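Side-chain contacts in 3-oxoacyl-[acyl-carrier protein] synthase (Thermus thermophilus, PDB 1UB7), which probably catalyses the condensation that initiates bacterial fatty acid synthesis, joining an acetyl group from acetyl-CoA to malonyl-ACP with release of carbon dioxide: residues D47-T50 / S51-A54; F86-T89 / A90-V93; G275-S278 / T279-P283. One frame throughout, in Å; residues are numbered along the deposited sequence.

Contact 1 of 3, residues D47-T50 / S51-A54; sequences DEYT and SDLA
The backbone N-H of Tyr49 is taken by the carboxylate of Asp52 in a short, nearly straight bond, 2.5 Å from Tyr49 N to Asp52 OD2 with an N-H...O angle of 160°. OD2 accepts through its anti lone pair, the one turned away from OD1. Asp52 CG stands anti to its own carbonyl carbon (chi1 -57°), which folds the carboxylate back past the helix start to Tyr49 N. Tyr49 is the N-cap of helix 50-64, and a side chain at the third helical position holding the N-cap N-H is one half of a capping box. OD2 also forms a salt bridge with Arg196 of the second subunit, so the cap is tied into the dimer interface. Helical bonding starts at once: Leu53 N lies 3.0 Å from Tyr49 O, and Ala54 N binds Thr50 O at 2.9 Å.

Packing extends the cap outward. The chain of Glu48, extended past CG, crosses the Leu53 side chain at about a right angle, its aliphatic part and carboxylate carbon packing on Leu53 CD2 across the N-cap, with 3.7 Å from that methyl to Glu48 CD. Glu48 CG meets Asp52 CB at 3.9 Å. The Tyr49 ring lies alongside the Asp52 side chain, its plane 48° from that of the carboxylate, and its pi system takes a cation-pi contact from Lys142.

The two acids keep their charged ends well apart, with 6.3 Å between Glu48 OE2 and Asp52 OD2. Glu48 OE2 is hydrogen-bonded to Tyr10 OH and salt-bridged to Lys56, while Asp52 has Arg196 of the second subunit; these partners are likely to offset the mutual repulsion and favour the ionised form of both.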
loop_
_atom_site.group_PDB
_atom_site.type_symbol
_atom_site.label_atom_id
_atom_site.label_comp_id
_atom_site.label_asym_id
_atom_site.label_seq_id
_atom_site.Cartn_x
_atom_site.Cartn_y
_atom_site.Cartn_z
ATOM N N ASP A 47 -10.535 -11.986 19.340
ATOM C CA ASP A 47 -11.224 -11.042 18.479
ATOM C C ASP A 47 -10.453 -9.724 18.382
ATOM O O ASP A 47 -11.049 -8.644 18.330
ATOM C CB ASP A 47 -12.615 -10.794 19.039
ATOM C CG ASP A 47 -12.569 -10.230 20.448
ATOM O OD1 ASP A 47 -11.546 -10.440 21.140
ATOM O OD2 ASP A 47 -13.550 -9.581 20.872
ATOM N N GLU A 48 -9.127 -9.808 18.372
ATOM C CA GLU A 48 -8.297 -8.614 18.269
ATOM C C GLU A 48 -7.518 -8.705 16.968
ATOM O O GLU A 48 -6.665 -9.573 16.822
ATOM C CB GLU A 48 -7.336 -8.549 19.455
ATOM C CG GLU A 48 -6.371 -7.384 19.433
ATOM C CD GLU A 48 -5.464 -7.352 20.663
ATOM O OE1 GLU A 48 -5.004 -8.434 21.084
ATOM O OE2 GLU A 48 -5.196 -6.250 21.198
ATOM N N TYR A 49 -7.809 -7.819 16.017
ATOM C CA TYR A 49 -7.121 -7.855 14.724
ATOM C C TYR A 49 -6.147 -6.727 14.440
ATOM O O TYR A 49 -5.953 -5.829 15.266
ATOM C CB TYR A 49 -8.141 -7.951 13.600
ATOM C CG TYR A 49 -8.914 -9.239 13.674
ATOM C CD1 TYR A 49 -10.033 -9.360 14.501
ATOM C CD2 TYR A 49 -8.480 -10.367 12.982
ATOM C CE1 TYR A 49 -10.698 -10.577 14.641
ATOM C CE2 TYR A 49 -9.136 -11.590 13.115
ATOM C CZ TYR A 49 -10.242 -11.686 13.944
ATOM O OH TYR A 49 -10.890 -12.892 14.065
ATOM N N THR A 50 -5.531 -6.777 13.264
ATOM C CA THR A 50 -4.549 -5.760 12.888
ATOM C C THR A 50 -5.002 -4.318 13.116
ATOM O O THR A 50 -4.220 -3.491 13.597
ATOM C CB THR A 50 -4.112 -5.920 11.434
ATOM O OG1 THR A 50 -3.329 -7.114 11.313
ATOM C CG2 THR A 50 -3.291 -4.706 10.986
ATOM N N SER A 51 -6.257 -4.025 12.787
ATOM C CA SER A 51 -6.783 -2.683 12.990
ATOM C C SER A 51 -6.790 -2.342 14.482
ATOM O O SER A 51 -6.498 -1.204 14.876
ATOM C CB SER A 51 -8.195 -2.571 12.401
ATOM O OG SER A 51 -9.038 -3.581 12.903
ATOM N N ASP A 52 -7.095 -3.331 15.316
ATOM C CA ASP A 52 -7.118 -3.102 16.763
ATOM C C ASP A 52 -5.716 -2.820 17.268
ATOM O O ASP A 52 -5.508 -1.927 18.094
ATOM C CB ASP A 52 -7.684 -4.315 17.487
ATOM C CG ASP A 52 -9.056 -4.674 16.996
ATOM O OD1 ASP A 52 -10.003 -3.903 17.275
ATOM O OD2 ASP A 52 -9.177 -5.716 16.318
ATOM N N LEU A 53 -4.750 -3.586 16.773
ATOM C CA LEU A 53 -3.386 -3.367 17.190
ATOM C C LEU A 53 -3.014 -1.953 16.752
ATOM O O LEU A 53 -2.338 -1.234 17.488
ATOM C CB LEU A 53 -2.456 -4.393 16.546
ATOM C CG LEU A 53 -2.835 -5.873 16.706
ATOM C CD1 LEU A 53 -1.785 -6.739 16.007
ATOM C CD2 LEU A 53 -2.930 -6.236 18.189
ATOM N N ALA A 54 -3.475 -1.552 15.565
ATOM C CA ALA A 54 -3.182 -0.217 15.047
ATOM C C ALA A 54 -3.849 0.851 15.919
ATOM O O ALA A 54 -3.220 1.865 16.250
ATOM C CB ALA A 54 -3.650 -0.089 13.594
#

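Contact 2 of 3, residues F86-T89 / A90-V93; sequences FPDT and AALV
With chi1 at 53°, Asp88 CG sits between its own backbone N and carbonyl carbon, and this rotation, completed by a chi2 of -77°, swings OD2 forward over the first turn of the helix to Ala91 N. The result is a side-chain N-cap at the start of helix 89-96. The capping bond measures 2.9 Å from Ala91 N to Asp88 OD2 but is bent, and the N-H meets the oxygen from above the carboxylate plane, 54° out of it. The same oxygen lies 3.3 Å from the Ala90 methyl carbon CB, while Ala91 CB lies 3.6 Å from Asp88 OD2 and 3.8 Å from Asp88 OD1. Asp88 O accepts weak bonds from Ala91 N and Leu92 N; the first regular helical bond of good length joins Val93 N to Thr89 O at 3.0 Å.

Two further N-H groups of this helix end, those of Thr89 and Ala90, are taken by the carboxylate of Asp105 on strand 102-107, so two acids face the positive end of the helix dipole, which probably favours their ionised forms. With an alanine here instead of Asp88, Ala91 N would probably lose its side-chain acceptor and the helix end one of its two facing carboxylates.

Outside the cap the loop belongs to the dimer interface. Phe86 pairs in an antiparallel ladder with a strand of the second subunit, and the peptide bond before Pro87, where the chain leaves that ladder for the helix, is cis. Leu92 packs on Pro198 of the second subunit, and its CD2 faces Pro87. Flanking the cap before and after, Pro87 and Leu92 form a hydrophobic staple, their side chains meeting at 4.1 Å between Pro87 CG and Leu92 CD2.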
loop_
_atom_site.group_PDB
_atom_site.type_symbol
_atom_site.label_atom_id
_atom_site.label_comp_id
_atom_site.label_asym_id
_atom_site.label_seq_id
_atom_site.Cartn_x
_atom_site.Cartn_y
_atom_site.Cartn_z
ATOM N N PHE A 86 -10.391 -4.713 1.345
ATOM C CA PHE A 86 -10.997 -3.393 1.390
ATOM C C PHE A 86 -12.205 -3.543 2.307
ATOM O O PHE A 86 -12.842 -4.589 2.338
ATOM C CB PHE A 86 -11.406 -2.864 -0.004
ATOM C CG PHE A 86 -12.047 -3.888 -0.911
ATOM C CD1 PHE A 86 -11.270 -4.854 -1.563
ATOM C CD2 PHE A 86 -13.425 -3.862 -1.151
ATOM C CE1 PHE A 86 -11.854 -5.779 -2.448
ATOM C CE2 PHE A 86 -14.023 -4.781 -2.034
ATOM C CZ PHE A 86 -13.236 -5.742 -2.685
ATOM N N PRO A 87 -12.504 -2.516 3.106
ATOM C CA PRO A 87 -11.763 -1.253 3.174
ATOM C C PRO A 87 -10.347 -1.470 3.719
ATOM O O PRO A 87 -10.072 -2.487 4.360
ATOM C CB PRO A 87 -12.624 -0.416 4.118
ATOM C CG PRO A 87 -13.106 -1.459 5.101
ATOM C CD PRO A 87 -13.494 -2.608 4.194
ATOM N N ASP A 88 -9.446 -0.529 3.462
ATOM C CA ASP A 88 -8.100 -0.667 3.978
ATOM C C ASP A 88 -8.086 -0.325 5.466
ATOM O O ASP A 88 -8.942 0.384 5.979
ATOM C CB ASP A 88 -7.112 0.236 3.223
ATOM C CG ASP A 88 -7.558 1.699 3.172
ATOM O OD1 ASP A 88 -8.455 2.005 2.374
ATOM O OD2 ASP A 88 -7.013 2.535 3.924
ATOM N N THR A 89 -7.084 -0.826 6.155
ATOM C CA THR A 89 -6.956 -0.599 7.573
ATOM C C THR A 89 -6.675 0.871 7.878
ATOM O O THR A 89 -7.048 1.350 8.942
ATOM C CB THR A 89 -5.836 -1.502 8.134
ATOM O OG1 THR A 89 -6.068 -2.836 7.682
ATOM C CG2 THR A 89 -5.820 -1.488 9.644
ATOM N N ALA A 90 -6.024 1.592 6.963
ATOM C CA ALA A 90 -5.745 3.019 7.220
ATOM C C ALA A 90 -7.046 3.790 7.293
ATOM O O ALA A 90 -7.188 4.697 8.106
ATOM C CB ALA A 90 -4.851 3.622 6.149
ATOM N N ALA A 91 -8.010 3.420 6.460
ATOM C CA ALA A 91 -9.293 4.105 6.495
ATOM C C ALA A 91 -9.977 3.860 7.856
ATOM O O ALA A 91 -10.609 4.758 8.407
ATOM C CB ALA A 91 -10.167 3.624 5.352
ATOM N N LEU A 92 -9.827 2.658 8.410
ATOM C CA LEU A 92 -10.428 2.348 9.707
ATOM C C LEU A 92 -9.767 3.191 10.802
ATOM O O LEU A 92 -10.434 3.659 11.730
ATOM C CB LEU A 92 -10.276 0.851 10.031
ATOM C CG LEU A 92 -10.801 -0.144 8.982
ATOM C CD1 LEU A 92 -10.529 -1.586 9.421
ATOM C CD2 LEU A 92 -12.284 0.074 8.783
ATOM N N VAL A 93 -8.457 3.394 10.693
ATOM C CA VAL A 93 -7.721 4.189 11.681
ATOM C C VAL A 93 -8.144 5.652 11.567
ATOM O O VAL A 93 -8.332 6.331 12.573
ATOM C CB VAL A 93 -6.186 4.092 11.461
ATOM C CG1 VAL A 93 -5.459 5.122 12.316
ATOM C CG2 VAL A 93 -5.701 2.696 11.803
#

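Contact 3 of 3, residues G275-S278 / T279-P283; sequences GNTS and TASIP
Ser278, which forms the corners of a type II' beta turn together with Thr279, has a positive phi (54°, with psi -126°), a backbone shape that glycine adopts far more readily than serine. The turn is closed by a bond of 3.0 Å from Ala280 N to Thr277 O, whose donor approaches from above the carbonyl plane, 41° out of it. A further bond, from Ser281 N to Ser278 O, leads on toward the following helix but is doubtful, because the position of that oxygen is less certain. Thr277 OG1 comes 2.9 Å from Ser281 N, though the angle is too poor for a hydrogen bond, and lies beside Ala280 CB and Ser281 CB, while the threonine CB touches the alanine methyl at 4.0 Å between Thr277 CB and Ala280 CB.

Before the turn, Asn276 holds the chain in an Asx turn. Its OD1 accepts from Ser278 N at 2.8 Å, with the donor lying in the carbonyl plane of the amide. The same OD1 is hydrogen-bonded to His246 NE2, so the backbone bond from Ser278 is likely to restrain the rotation of the amide presented to the histidine. Glu138 binds the hydroxyl of Ser278, and Gln247 N that of Ser281, tying both serines to neighbouring elements of the fold.

Asn276 and His246 are predicted active-site residues together with Cys110, which is present as S-hydroxycysteine, and the hydrogen-bonded Asn276-His246 pair is consistent with the Cys-His-Asn catalytic triad of FabH enzymes.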
loop_
_atom_site.group_PDB
_atom_site.type_symbol
_atom_site.label_atom_id
_atom_site.label_comp_id
_atom_site.label_asym_id
_atom_site.label_seq_id
_atom_site.Cartn_x
_atom_site.Cartn_y
_atom_site.Cartn_z
ATOM N N GLY A 275 9.329 -11.424 19.770
ATOM C CA GLY A 275 9.425 -12.201 18.548
ATOM C C GLY A 275 9.499 -11.258 17.359
ATOM O O GLY A 275 9.818 -10.068 17.511
ATOM N N ASN A 276 9.207 -11.777 16.171
ATOM C CA ASN A 276 9.241 -10.963 14.959
ATOM C C ASN A 276 7.866 -10.333 14.744
ATOM O O ASN A 276 6.940 -11.003 14.303
ATOM C CB ASN A 276 9.596 -11.838 13.745
ATOM C CG ASN A 276 9.896 -11.022 12.485
ATOM O OD1 ASN A 276 9.255 -10.008 12.208
ATOM N ND2 ASN A 276 10.864 -11.484 11.707
ATOM N N THR A 277 7.736 -9.048 15.056
ATOM C CA THR A 277 6.463 -8.351 14.868
ATOM C C THR A 277 6.387 -7.637 13.530
ATOM O O THR A 277 5.583 -6.732 13.345
ATOM C CB THR A 277 6.219 -7.309 15.945
ATOM O OG1 THR A 277 7.263 -6.325 15.895
ATOM C CG2 THR A 277 6.162 -7.975 17.304
ATOM N N SER A 278 7.252 -8.030 12.609
ATOM C CA SER A 278 7.240 -7.473 11.273
ATOM C C SER A 278 7.321 -5.955 11.241
ATOM O O SER A 278 8.228 -5.366 11.817
ATOM C CB SER A 278 5.977 -7.946 10.561
ATOM O OG SER A 278 5.973 -7.539 9.213
ATOM N N THR A 279 6.375 -5.323 10.557
ATOM C CA THR A 279 6.364 -3.862 10.449
ATOM C C THR A 279 6.348 -3.113 11.785
ATOM O O THR A 279 6.815 -1.979 11.855
ATOM C CB THR A 279 5.165 -3.368 9.596
ATOM O OG1 THR A 279 3.940 -3.910 10.117
ATOM C CG2 THR A 279 5.336 -3.793 8.143
ATOM N N ALA A 280 5.823 -3.734 12.842
ATOM C CA ALA A 280 5.773 -3.087 14.155
ATOM C C ALA A 280 7.095 -3.173 14.896
ATOM O O ALA A 280 7.314 -2.491 15.896
ATOM C CB ALA A 280 4.674 -3.720 15.012
ATOM N N SER A 281 7.981 -4.007 14.379
ATOM C CA SER A 281 9.268 -4.271 14.994
ATOM C C SER A 281 10.084 -3.048 15.402
ATOM O O SER A 281 10.432 -2.868 16.576
ATOM C CB SER A 281 10.073 -5.151 14.044
ATOM O OG SER A 281 11.142 -5.763 14.719
ATOM N N ILE A 282 10.402 -2.212 14.427
ATOM C CA ILE A 282 11.198 -1.033 14.689
ATOM C C ILE A 282 10.489 -0.002 15.568
ATOM O O ILE A 282 11.101 0.573 16.476
ATOM C CB ILE A 282 11.669 -0.439 13.354
ATOM C CG1 ILE A 282 12.614 -1.456 12.695
ATOM C CG2 ILE A 282 12.328 0.904 13.571
ATOM C CD1 ILE A 282 13.069 -1.112 11.300
ATOM N N PRO A 283 9.196 0.264 15.314
ATOM C CA PRO A 283 8.602 1.257 16.219
ATOM C C PRO A 283 8.531 0.752 17.673
ATOM O O PRO A 283 8.683 1.542 18.604
ATOM C CB PRO A 283 7.233 1.548 15.588
ATOM C CG PRO A 283 6.987 0.362 14.645
ATOM C CD PRO A 283 8.362 0.070 14.111
#

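Overall arrangement
Contacts 1 and 2 cap two helices that lie against each other beside the same sheet, and they touch directly: Thr89 CG2 packs 3.7 Å from Ser51 CA, and Ala54 CB meets Val93 CG2 at 3.9 Å. Their centres are 12 Å apart, and both reach the second subunit, whose Pro198 packs against Ser51 and Leu92 alike. Contact 3 is different in place and role. Its centre lies about 4 Å from that of the chain, untouched by the other subunit, and it holds the predicted active-site residue Asn276. The nearest atoms of 275-283 are about 7 Å from contact 1 and about 10 Å from contact 2.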